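Local coordinates for actin-related protein 8 (Homo sapiens, PDB 4FO0) that binds ATP, hydrolyses it only weakly, does not polymerise, and serves as a proposed core subunit of the INO80 chromatin-remodelling complex, at residues 281-286 with 355-360; 321-326 with 512-517; 361-366 with 480-485. All blocks are in the same frame, centred on the assembly; numbering follows the deposited sequence.

Contact 1 of 3, residues 281-286 with 355-360; sequences SDVSRC and LQAPMA
Val283 and Cys286, one helical turn apart, present CG1 and SG to Ala357 on a neighbouring helix, an example of helices brought close by small residues at the crossing. The axes of the two short helical segments approach to 8.6 Å and run at 148°, closer to antiparallel than to perpendicular. The valine does its touching with CG1, which lies 3.8 Å from Ala357 O and 4.0 Å from Pro358 N, and so rests alongside the peptide unit where helix 353-359 is kinked. Its position follows from the first torsion (179°), which turns CG1 away from the valine's own backbone N. Pro358 has no N-H to give to the preceding turn, and the valine methyl packs beside that nitrogen. Helix 280-293 belongs to the actin fold: Ser281, near its start, touches the bound ATP, while the flank bearing Val283 and Cys286 faces the helix 353-359. Cys286 has its CB directed toward that helix, and its SG, anti to the backbone N, rests against both alanines, 4.1 Å from Ala357 CA and 4.3 Å from Ala360 CB. No hydrogen bond crosses here; the helices meet by van der Waals packing, with methyls and sulfur against backbone and CB atoms. Polar side chains of helix 280-293 look to other partners. Arg285 folds back so that NH2 meets Asp282 OD1 at 2.6 Å, a salt bridge lying near the guanidinium plane but reaching the oxygen from 40° above the carboxylate plane. Arg63 forms a second salt bridge to that OD1, and Gly279 N donates to OD2, leaving both carboxylate oxygens engaged.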
loop_
_atom_site.group_PDB
_atom_site.type_symbol
_atom_site.label_atom_id
_atom_site.label_comp_id
_atom_site.label_asym_id
_atom_site.label_seq_id
_atom_site.Cartn_x
_atom_site.Cartn_y
_atom_site.Cartn_z
ATOM N N SER A 281 0.066 -5.699 4.615
ATOM C CA SER A 281 0.240 -7.121 4.382
ATOM C C SER A 281 0.797 -7.772 5.635
ATOM O O SER A 281 0.348 -8.848 6.030
ATOM C CB SER A 281 1.154 -7.386 3.172
ATOM O OG SER A 281 2.479 -6.930 3.422
ATOM N N ASP A 282 1.767 -7.110 6.260
ATOM C CA ASP A 282 2.311 -7.563 7.544
ATOM C C ASP A 282 1.246 -7.703 8.620
ATOM O O ASP A 282 1.236 -8.678 9.369
ATOM C CB ASP A 282 3.406 -6.623 8.011
ATOM C CG ASP A 282 4.484 -6.445 6.966
ATOM O OD1 ASP A 282 5.338 -7.355 6.854
ATOM O OD2 ASP A 282 4.466 -5.408 6.257
ATOM N N VAL A 283 0.338 -6.741 8.688
ATOM C CA VAL A 283 -0.826 -6.879 9.549
ATOM C C VAL A 283 -1.673 -8.100 9.194
ATOM O O VAL A 283 -2.168 -8.801 10.069
ATOM C CB VAL A 283 -1.718 -5.662 9.444
ATOM C CG1 VAL A 283 -2.954 -5.845 10.334
ATOM C CG2 VAL A 283 -0.940 -4.438 9.826
ATOM N N SER A 284 -1.866 -8.331 7.904
ATOM C CA SER A 284 -2.661 -9.459 7.464
ATOM C C SER A 284 -2.032 -10.768 7.941
ATOM O O SER A 284 -2.728 -11.675 8.352
ATOM C CB SER A 284 -2.811 -9.469 5.938
ATOM O OG SER A 284 -3.715 -8.460 5.521
ATOM N N ARG A 285 -0.712 -10.863 7.884
ATOM C CA ARG A 285 -0.039 -12.104 8.221
ATOM C C ARG A 285 -0.126 -12.279 9.732
ATOM O O ARG A 285 -0.421 -13.362 10.239
ATOM C CB ARG A 285 1.415 -12.051 7.753
ATOM C CG ARG A 285 2.248 -13.279 8.096
ATOM C CD ARG A 285 3.731 -12.900 8.263
ATOM N NE ARG A 285 4.114 -11.910 7.262
ATOM C CZ ARG A 285 4.626 -10.708 7.507
ATOM N NH1 ARG A 285 4.868 -10.288 8.746
ATOM N NH2 ARG A 285 4.907 -9.921 6.482
ATOM N N CYS A 286 0.098 -11.182 10.442
ATOM C CA CYS A 286 0.026 -11.176 11.892
ATOM C C CYS A 286 -1.356 -11.632 12.382
ATOM O O CYS A 286 -1.469 -12.536 13.227
ATOM C CB CYS A 286 0.361 -9.776 12.402
ATOM S SG CYS A 286 0.301 -9.559 14.181
ATOM N N LEU A 355 -7.851 -6.464 17.548
ATOM C CA LEU A 355 -7.228 -5.190 17.917
ATOM C C LEU A 355 -5.705 -5.287 18.005
ATOM O O LEU A 355 -5.001 -4.372 17.633
ATOM C CB LEU A 355 -7.788 -4.684 19.242
ATOM C CG LEU A 355 -7.132 -3.446 19.861
ATOM C CD1 LEU A 355 -7.399 -2.179 19.040
ATOM C CD2 LEU A 355 -7.668 -3.281 21.256
ATOM N N GLN A 356 -5.206 -6.415 18.488
ATOM C CA GLN A 356 -3.774 -6.646 18.547
ATOM C C GLN A 356 -3.085 -6.467 17.196
ATOM O O GLN A 356 -2.081 -5.761 17.092
ATOM C CB GLN A 356 -3.491 -8.043 19.088
ATOM C CG GLN A 356 -3.915 -8.235 20.532
ATOM C CD GLN A 356 -3.850 -9.687 20.944
ATOM O OE1 GLN A 356 -4.466 -10.546 20.317
ATOM N NE2 GLN A 356 -3.079 -9.975 21.975
ATOM N N ALA A 357 -3.623 -7.110 16.163
ATOM C CA ALA A 357 -2.956 -7.160 14.868
ATOM C C ALA A 357 -2.691 -5.775 14.248
ATOM O O ALA A 357 -1.577 -5.486 13.830
ATOM C CB ALA A 357 -3.742 -8.035 13.919
ATOM N N PRO A 358 -3.723 -4.926 14.169
ATOM C CA PRO A 358 -3.548 -3.577 13.613
ATOM C C PRO A 358 -2.560 -2.768 14.436
ATOM O O PRO A 358 -1.845 -1.931 13.893
ATOM C CB PRO A 358 -4.943 -2.946 13.744
ATOM C CG PRO A 358 -5.872 -4.094 13.882
ATOM C CD PRO A 358 -5.122 -5.231 14.508
ATOM N N MET A 359 -2.531 -3.009 15.742
ATOM C CA MET A 359 -1.614 -2.294 16.620
ATOM C C MET A 359 -0.164 -2.735 16.484
ATOM O O MET A 359 0.716 -2.108 17.058
ATOM C CB MET A 359 -2.034 -2.430 18.073
ATOM C CG MET A 359 -3.259 -1.629 18.415
ATOM S SD MET A 359 -3.537 -1.638 20.181
ATOM C CE MET A 359 -1.873 -1.325 20.768
ATOM N N ALA A 360 0.097 -3.806 15.742
ATOM C CA ALA A 360 1.483 -4.163 15.483
ATOM C C ALA A 360 2.135 -3.103 14.596
ATOM O O ALA A 360 3.360 -3.017 14.535
ATOM C CB ALA A 360 1.595 -5.520 14.873
#

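Contact 2 of 3, residues 321-326 with 512-517; sequences HLDQDI and MFHKAQ. With ATP (adenosine-5'-triphosphate), chain C.
Leu322 N donates to His514 O across 2.9 Å, nearly in line with the carbonyl bond; this is the one hydrogen bond between 321-326 and 512-517, and the rest is packing of side chains and backbone. The dense part lies beside it. Leu322 sends CD1 onto Ala516 CB (3.9 Å), and Phe513 CB stands next to the same methyl; Pro358 and Met359 of helix 353-359 pack on this leucine as well. Asp323 CB closes on Lys515 CG at 3.4 Å. Phe513 turns its ring away from the loop, with C2 of the ATP adenine 3.7 Å from its CE1, over one face. The type II turn from Phe513 to Ala516, with Lys515 just ahead of helix 516-527, thus ties the nucleotide pocket of this actin fold to the loop 321-326. Toward solvent the fit is looser. Asp323 holds CG anti to its backbone N (chi1 -179°), which lays the carboxylate alongside Lys515 and the edge of the exposed His514 ring, CE1 lying 3.6 Å from OD2, with Ile326 CD1 nearby. Yet Asp323 OD2 and Lys515 NZ stay 5.3 Å apart. OD1 accepts from Asp325 N in an Asx turn. An alanine replacing Asp323 would keep CB beside the lysine but would probably leave Asp325 N without its acceptor and free the turn to shift. Binding therefore rests on a backbone hydrogen bond and carbon packing; the charges probably add no more than a diffuse attraction.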
loop_
_atom_site.group_PDB
_atom_site.type_symbol
_atom_site.label_atom_id
_atom_site.label_comp_id
_atom_site.label_asym_id
_atom_site.label_seq_id
_atom_site.Cartn_x
_atom_site.Cartn_y
_atom_site.Cartn_z
ATOM N N HIS A 321 -9.806 -3.791 13.940
ATOM C CA HIS A 321 -10.254 -2.445 14.305
ATOM C C HIS A 321 -9.231 -1.849 15.256
ATOM O O HIS A 321 -8.422 -2.585 15.826
ATOM C CB HIS A 321 -11.628 -2.502 14.985
ATOM C CG HIS A 321 -11.624 -3.253 16.284
ATOM N ND1 HIS A 321 -11.370 -2.644 17.495
ATOM C CD2 HIS A 321 -11.815 -4.566 16.557
ATOM C CE1 HIS A 321 -11.413 -3.549 18.457
ATOM N NE2 HIS A 321 -11.686 -4.722 17.916
ATOM N N LEU A 322 -9.259 -0.529 15.423
ATOM C CA LEU A 322 -8.447 0.140 16.448
ATOM C C LEU A 322 -9.331 0.862 17.469
ATOM O O LEU A 322 -9.077 2.010 17.841
ATOM C CB LEU A 322 -7.466 1.120 15.816
ATOM C CG LEU A 322 -6.309 0.500 15.041
ATOM C CD1 LEU A 322 -5.640 1.545 14.153
ATOM C CD2 LEU A 322 -5.307 -0.102 15.999
ATOM N N ASP A 323 -10.372 0.173 17.919
ATOM C CA ASP A 323 -11.339 0.753 18.838
ATOM C C ASP A 323 -11.286 0.061 20.220
ATOM O O ASP A 323 -11.680 -1.099 20.348
ATOM C CB ASP A 323 -12.726 0.623 18.199
ATOM C CG ASP A 323 -13.834 1.222 19.043
ATOM O OD1 ASP A 323 -13.565 1.632 20.196
ATOM O OD2 ASP A 323 -14.988 1.262 18.547
ATOM N N GLN A 324 -10.796 0.760 21.247
ATOM C CA GLN A 324 -10.715 0.174 22.596
ATOM C C GLN A 324 -12.044 -0.387 23.071
ATOM O O GLN A 324 -12.091 -1.367 23.818
ATOM C CB GLN A 324 -10.261 1.199 23.633
ATOM C CG GLN A 324 -8.783 1.412 23.696
ATOM C CD GLN A 324 -8.020 0.184 24.160
ATOM O OE1 GLN A 324 -7.197 -0.360 23.417
ATOM N NE2 GLN A 324 -8.261 -0.238 25.402
ATOM N N ASP A 325 -13.123 0.244 22.638
ATOM C CA ASP A 325 -14.436 -0.031 23.200
ATOM C C ASP A 325 -15.103 -1.289 22.662
ATOM O O ASP A 325 -16.084 -1.767 23.235
ATOM C CB ASP A 325 -15.334 1.198 23.060
ATOM C CG ASP A 325 -14.758 2.416 23.770
ATOM O OD1 ASP A 325 -14.132 2.248 24.841
ATOM O OD2 ASP A 325 -14.913 3.537 23.249
ATOM N N ILE A 326 -14.561 -1.828 21.574
ATOM C CA ILE A 326 -14.987 -3.123 21.061
ATOM C C ILE A 326 -14.160 -4.187 21.766
ATOM O O ILE A 326 -12.955 -4.307 21.532
ATOM C CB ILE A 326 -14.741 -3.245 19.539
ATOM C CG1 ILE A 326 -15.527 -2.196 18.766
ATOM C CG2 ILE A 326 -15.124 -4.619 19.027
ATOM C CD1 ILE A 326 -15.314 -2.302 17.264
ATOM N N MET A 512 -6.689 1.713 7.136
ATOM C CA MET A 512 -8.116 1.939 6.979
ATOM C C MET A 512 -8.997 1.231 8.013
ATOM O O MET A 512 -10.122 0.843 7.727
ATOM C CB MET A 512 -8.548 1.654 5.540
ATOM C CG MET A 512 -8.363 2.876 4.634
ATOM S SD MET A 512 -8.780 2.633 2.897
ATOM C CE MET A 512 -10.387 1.848 2.994
ATOM N N PHE A 513 -8.492 1.114 9.232
ATOM C CA PHE A 513 -9.242 0.485 10.311
ATOM C C PHE A 513 -10.184 1.434 11.032
ATOM O O PHE A 513 -9.916 2.622 11.181
ATOM C CB PHE A 513 -8.295 -0.109 11.331
ATOM C CG PHE A 513 -7.283 -1.005 10.739
ATOM C CD1 PHE A 513 -7.602 -2.310 10.433
ATOM C CD2 PHE A 513 -6.003 -0.545 10.486
ATOM C CE1 PHE A 513 -6.658 -3.153 9.885
ATOM C CE2 PHE A 513 -5.057 -1.379 9.946
ATOM C CZ PHE A 513 -5.384 -2.692 9.640
ATOM N N HIS A 514 -11.285 0.876 11.501
ATOM C CA HIS A 514 -12.265 1.612 12.269
ATOM C C HIS A 514 -11.600 2.240 13.506
ATOM O O HIS A 514 -10.866 1.564 14.246
ATOM C CB HIS A 514 -13.400 0.650 12.634
ATOM C CG HIS A 514 -14.528 1.289 13.373
ATOM N ND1 HIS A 514 -14.760 1.062 14.714
ATOM C CD2 HIS A 514 -15.499 2.136 12.958
ATOM C CE1 HIS A 514 -15.823 1.749 15.094
ATOM N NE2 HIS A 514 -16.287 2.411 14.049
ATOM N N LYS A 515 -11.845 3.537 13.701
ATOM C CA LYS A 515 -11.287 4.322 14.814
ATOM C C LYS A 515 -9.800 4.644 14.663
ATOM O O LYS A 515 -9.148 5.099 15.606
ATOM C CB LYS A 515 -11.531 3.645 16.169
ATOM C CG LYS A 515 -12.985 3.608 16.583
ATOM C CD LYS A 515 -13.593 4.987 16.526
ATOM C CE LYS A 515 -14.984 5.015 17.166
ATOM N NZ LYS A 515 -15.576 6.396 17.210
ATOM N N ALA A 516 -9.255 4.420 13.479
ATOM C CA ALA A 516 -7.833 4.627 13.313
ATOM C C ALA A 516 -7.452 6.091 13.588
ATOM O O ALA A 516 -6.469 6.366 14.283
ATOM C CB ALA A 516 -7.391 4.185 11.937
ATOM N N GLN A 517 -8.239 7.026 13.061
ATOM C CA GLN A 517 -7.952 8.454 13.241
ATOM C C GLN A 517 -7.809 8.864 14.711
ATOM O O GLN A 517 -6.782 9.416 15.120
ATOM C CB GLN A 517 -9.022 9.315 12.572
ATOM C CG GLN A 517 -9.008 10.740 13.069
ATOM C CD GLN A 517 -10.006 11.613 12.359
ATOM O OE1 GLN A 517 -10.140 11.562 11.129
ATOM N NE2 GLN A 517 -10.717 12.429 13.128
HETATM P PG ATP C . 2.557 0.190 -1.185
HETATM O O1G ATP C . 2.098 1.611 -1.002
HETATM O O2G ATP C . 3.430 -0.055 -2.391
HETATM O O3G ATP C . 3.067 -0.495 0.066
HETATM P PB ATP C . -0.093 -0.116 -2.338
HETATM O O1B ATP C . -0.447 -1.291 -3.210
HETATM O O2B ATP C . 0.003 1.310 -2.858
HETATM O O3B ATP C . 1.209 -0.602 -1.527
HETATM P PA ATP C . -2.539 0.502 -1.006
HETATM O O1A ATP C . -3.341 -0.061 -2.150
HETATM O O2A ATP C . -2.471 1.984 -0.735
HETATM O O3A ATP C . -1.078 -0.143 -1.071
HETATM O "O5'" ATP C . -3.070 -0.208 0.322
HETATM C "C5'" ATP C . -3.192 -1.621 0.300
HETATM C "C4'" ATP C . -3.434 -2.096 1.711
HETATM O "O4'" ATP C . -4.615 -1.462 2.179
HETATM C "C3'" ATP C . -3.679 -3.593 1.798
HETATM O "O3'" ATP C . -2.862 -4.155 2.830
HETATM C "C2'" ATP C . -5.138 -3.706 2.166
HETATM O "O2'" ATP C . -5.421 -4.839 2.974
HETATM C "C1'" ATP C . -5.329 -2.427 2.941
HETATM N N9 ATP C . -6.758 -2.119 3.101
HETATM C C8 ATP C . -7.620 -1.818 2.120
HETATM N N7 ATP C . -8.859 -1.602 2.623
HETATM C C5 ATP C . -8.788 -1.765 3.949
HETATM C C6 ATP C . -9.737 -1.694 5.071
HETATM N N6 ATP C . -11.036 -1.381 4.835
HETATM N N1 ATP C . -9.255 -1.944 6.317
HETATM C C2 ATP C . -7.964 -2.254 6.546
HETATM N N3 ATP C . -7.048 -2.346 5.559
HETATM C C4 ATP C . -7.396 -2.113 4.267
#

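Contact 3 of 3, residues 361-366 with 480-485; sequences LFYPAT and LDKAIL
Leu361 O and Leu480 N form the polar link of this contact, a 3.0 Å hydrogen bond in which the donor is tilted 18° from the carbonyl plane. Leu480 opens helix 480-489, so its N-H has no carbonyl of a preceding helical turn to bind, and the loop supplies one. Apolar packing centres on Phe362. Leu480 CB lies over one face of its ring, toward the rim, 4.2 Å from CE1. Phe519 and Leu520 of helix 516-527 also pack on the phenylalanine. Charged groups flank this core. At the edge of the Phe362 ring stands the carboxylate carbon of Asp481, CG, 3.7 Å from CD1, with the carboxylate turned almost perpendicular to the ring. Asp481 has CG between its backbone N and carbonyl carbon (chi1 54°), bringing OD1 within a weak bond of Lys482 N, while OD2 makes a salt bridge to Arg523. Tyr363 OH is hydrogen-bonded to the same arginine. Lys482 bends at its last torsion and brings NZ to 3.8 Å from Phe362 O, an approach too long for a hydrogen bond. As in actin, where a similar Leu-Phe-x-Pro sequence follows a helix, the loop 361-366 packs against the helical layer beside the strand 247-253, which Leu480 touches at Val251. A carboxylate at the C-H edge of Phe362 would probably be mildly favoured, and the charge of this buried aspartate is probably balanced mainly by Arg523.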
loop_
_atom_site.group_PDB
_atom_site.type_symbol
_atom_site.label_atom_id
_atom_site.label_comp_id
_atom_site.label_asym_id
_atom_site.label_seq_id
_atom_site.Cartn_x
_atom_site.Cartn_y
_atom_site.Cartn_z
ATOM N N LEU A 361 1.321 -2.287 13.924
ATOM C CA LEU A 361 1.845 -1.135 13.179
ATOM C C LEU A 361 2.562 -0.157 14.106
ATOM O O LEU A 361 3.436 0.586 13.677
ATOM C CB LEU A 361 0.737 -0.409 12.413
ATOM C CG LEU A 361 0.189 -1.194 11.227
ATOM C CD1 LEU A 361 -1.041 -0.515 10.686
ATOM C CD2 LEU A 361 1.260 -1.341 10.136
ATOM N N PHE A 362 2.203 -0.174 15.384
ATOM C CA PHE A 362 2.844 0.693 16.357
ATOM C C PHE A 362 3.913 -0.032 17.168
ATOM O O PHE A 362 4.765 0.604 17.802
ATOM C CB PHE A 362 1.786 1.328 17.246
ATOM C CG PHE A 362 0.750 2.090 16.472
ATOM C CD1 PHE A 362 0.836 3.477 16.340
ATOM C CD2 PHE A 362 -0.295 1.413 15.832
ATOM C CE1 PHE A 362 -0.116 4.179 15.603
ATOM C CE2 PHE A 362 -1.253 2.110 15.089
ATOM C CZ PHE A 362 -1.167 3.491 14.974
ATOM N N TYR A 363 3.864 -1.362 17.124
ATOM C CA TYR A 363 4.876 -2.222 17.744
ATOM C C TYR A 363 5.369 -3.284 16.757
ATOM O O TYR A 363 5.193 -4.482 16.971
ATOM C CB TYR A 363 4.328 -2.860 19.026
ATOM C CG TYR A 363 3.898 -1.817 20.012
ATOM C CD1 TYR A 363 4.805 -1.275 20.913
ATOM C CD2 TYR A 363 2.593 -1.331 20.015
ATOM C CE1 TYR A 363 4.416 -0.290 21.799
ATOM C CE2 TYR A 363 2.197 -0.351 20.894
ATOM C CZ TYR A 363 3.115 0.171 21.786
ATOM O OH TYR A 363 2.736 1.151 22.679
ATOM N N PRO A 364 6.002 -2.834 15.669
ATOM C CA PRO A 364 6.377 -3.689 14.539
ATOM C C PRO A 364 7.366 -4.818 14.865
ATOM O O PRO A 364 7.611 -5.667 14.013
ATOM C CB PRO A 364 6.978 -2.693 13.538
ATOM C CG PRO A 364 7.335 -1.511 14.341
ATOM C CD PRO A 364 6.312 -1.420 15.408
ATOM N N ALA A 365 7.935 -4.845 16.059
ATOM C CA ALA A 365 8.757 -5.992 16.425
ATOM C C ALA A 365 7.863 -7.229 16.432
ATOM O O ALA A 365 8.330 -8.359 16.307
ATOM C CB ALA A 365 9.379 -5.780 17.783
ATOM N N THR A 366 6.567 -6.991 16.592
ATOM C CA THR A 366 5.569 -8.052 16.666
ATOM C C THR A 366 5.585 -8.902 15.404
ATOM O O THR A 366 5.224 -10.079 15.427
ATOM C CB THR A 366 4.152 -7.451 16.855
ATOM O OG1 THR A 366 4.147 -6.605 18.004
ATOM C CG2 THR A 366 3.112 -8.520 17.044
ATOM N N LEU A 480 4.780 3.312 13.905
ATOM C CA LEU A 480 4.239 4.377 13.085
ATOM C C LEU A 480 4.241 5.750 13.799
ATOM O O LEU A 480 4.676 6.748 13.233
ATOM C CB LEU A 480 2.852 3.968 12.606
ATOM C CG LEU A 480 2.112 4.936 11.696
ATOM C CD1 LEU A 480 2.992 5.318 10.539
ATOM C CD2 LEU A 480 0.837 4.277 11.211
ATOM N N ASP A 481 3.785 5.788 15.048
ATOM C CA ASP A 481 3.734 7.033 15.817
ATOM C C ASP A 481 5.115 7.637 16.136
ATOM O O ASP A 481 5.309 8.845 16.017
ATOM C CB ASP A 481 2.910 6.846 17.100
ATOM C CG ASP A 481 3.396 5.673 17.965
ATOM O OD1 ASP A 481 4.193 4.829 17.491
ATOM O OD2 ASP A 481 2.955 5.591 19.130
ATOM N N LYS A 482 6.060 6.796 16.547
ATOM C CA LYS A 482 7.440 7.216 16.748
ATOM C C LYS A 482 8.046 7.814 15.474
ATOM O O LYS A 482 8.769 8.811 15.531
ATOM C CB LYS A 482 8.287 6.029 17.210
ATOM C CG LYS A 482 7.867 5.468 18.539
ATOM C CD LYS A 482 8.743 4.300 18.984
ATOM C CE LYS A 482 8.160 3.607 20.223
ATOM N NZ LYS A 482 6.796 3.010 19.962
ATOM N N ALA A 483 7.756 7.190 14.334
ATOM C CA ALA A 483 8.237 7.672 13.048
ATOM C C ALA A 483 7.656 9.040 12.719
ATOM O O ALA A 483 8.365 9.941 12.270
ATOM C CB ALA A 483 7.870 6.704 11.969
ATOM N N ILE A 484 6.358 9.197 12.926
ATOM C CA ILE A 484 5.737 10.486 12.689
ATOM C C ILE A 484 6.415 11.555 13.523
ATOM O O ILE A 484 6.788 12.601 13.008
ATOM C CB ILE A 484 4.252 10.459 13.017
ATOM C CG1 ILE A 484 3.525 9.609 11.975
ATOM C CG2 ILE A 484 3.684 11.901 13.092
ATOM C CD1 ILE A 484 2.114 9.284 12.350
ATOM N N LEU A 485 6.569 11.281 14.815
ATOM C CA LEU A 485 7.199 12.212 15.737
ATOM C C LEU A 485 8.632 12.512 15.304
ATOM O O LEU A 485 9.016 13.662 15.106
ATOM C CB LEU A 485 7.176 11.639 17.151
ATOM C CG LEU A 485 5.782 11.617 17.779
ATOM C CD1 LEU A 485 5.820 11.074 19.192
ATOM C CD2 LEU A 485 5.150 12.992 17.748
#

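In the fold
The chain 355-366 supplies one side of contacts 1 and 3, and its helix packs against contact 2. Contacts 1 and 3 are buried: contact 1 is helix-to-helix packing without a crossing hydrogen bond, contact 3 a loop meeting the start of a helix with one backbone hydrogen bond and charges at its flank. Contact 2 lies farther from the chain centre and is only partly buried, with loose charges on its outer side. They touch one another: Met359 CG packs on Leu322 CD2 at 3.5 Å, Val283 CG2 meets Leu361 CG at 3.7 Å, and Phe513 CE2 reaches Leu361 CD1. Leu361 thus touches contacts 1 and 2, its side chain about 8 Å from the nucleotide.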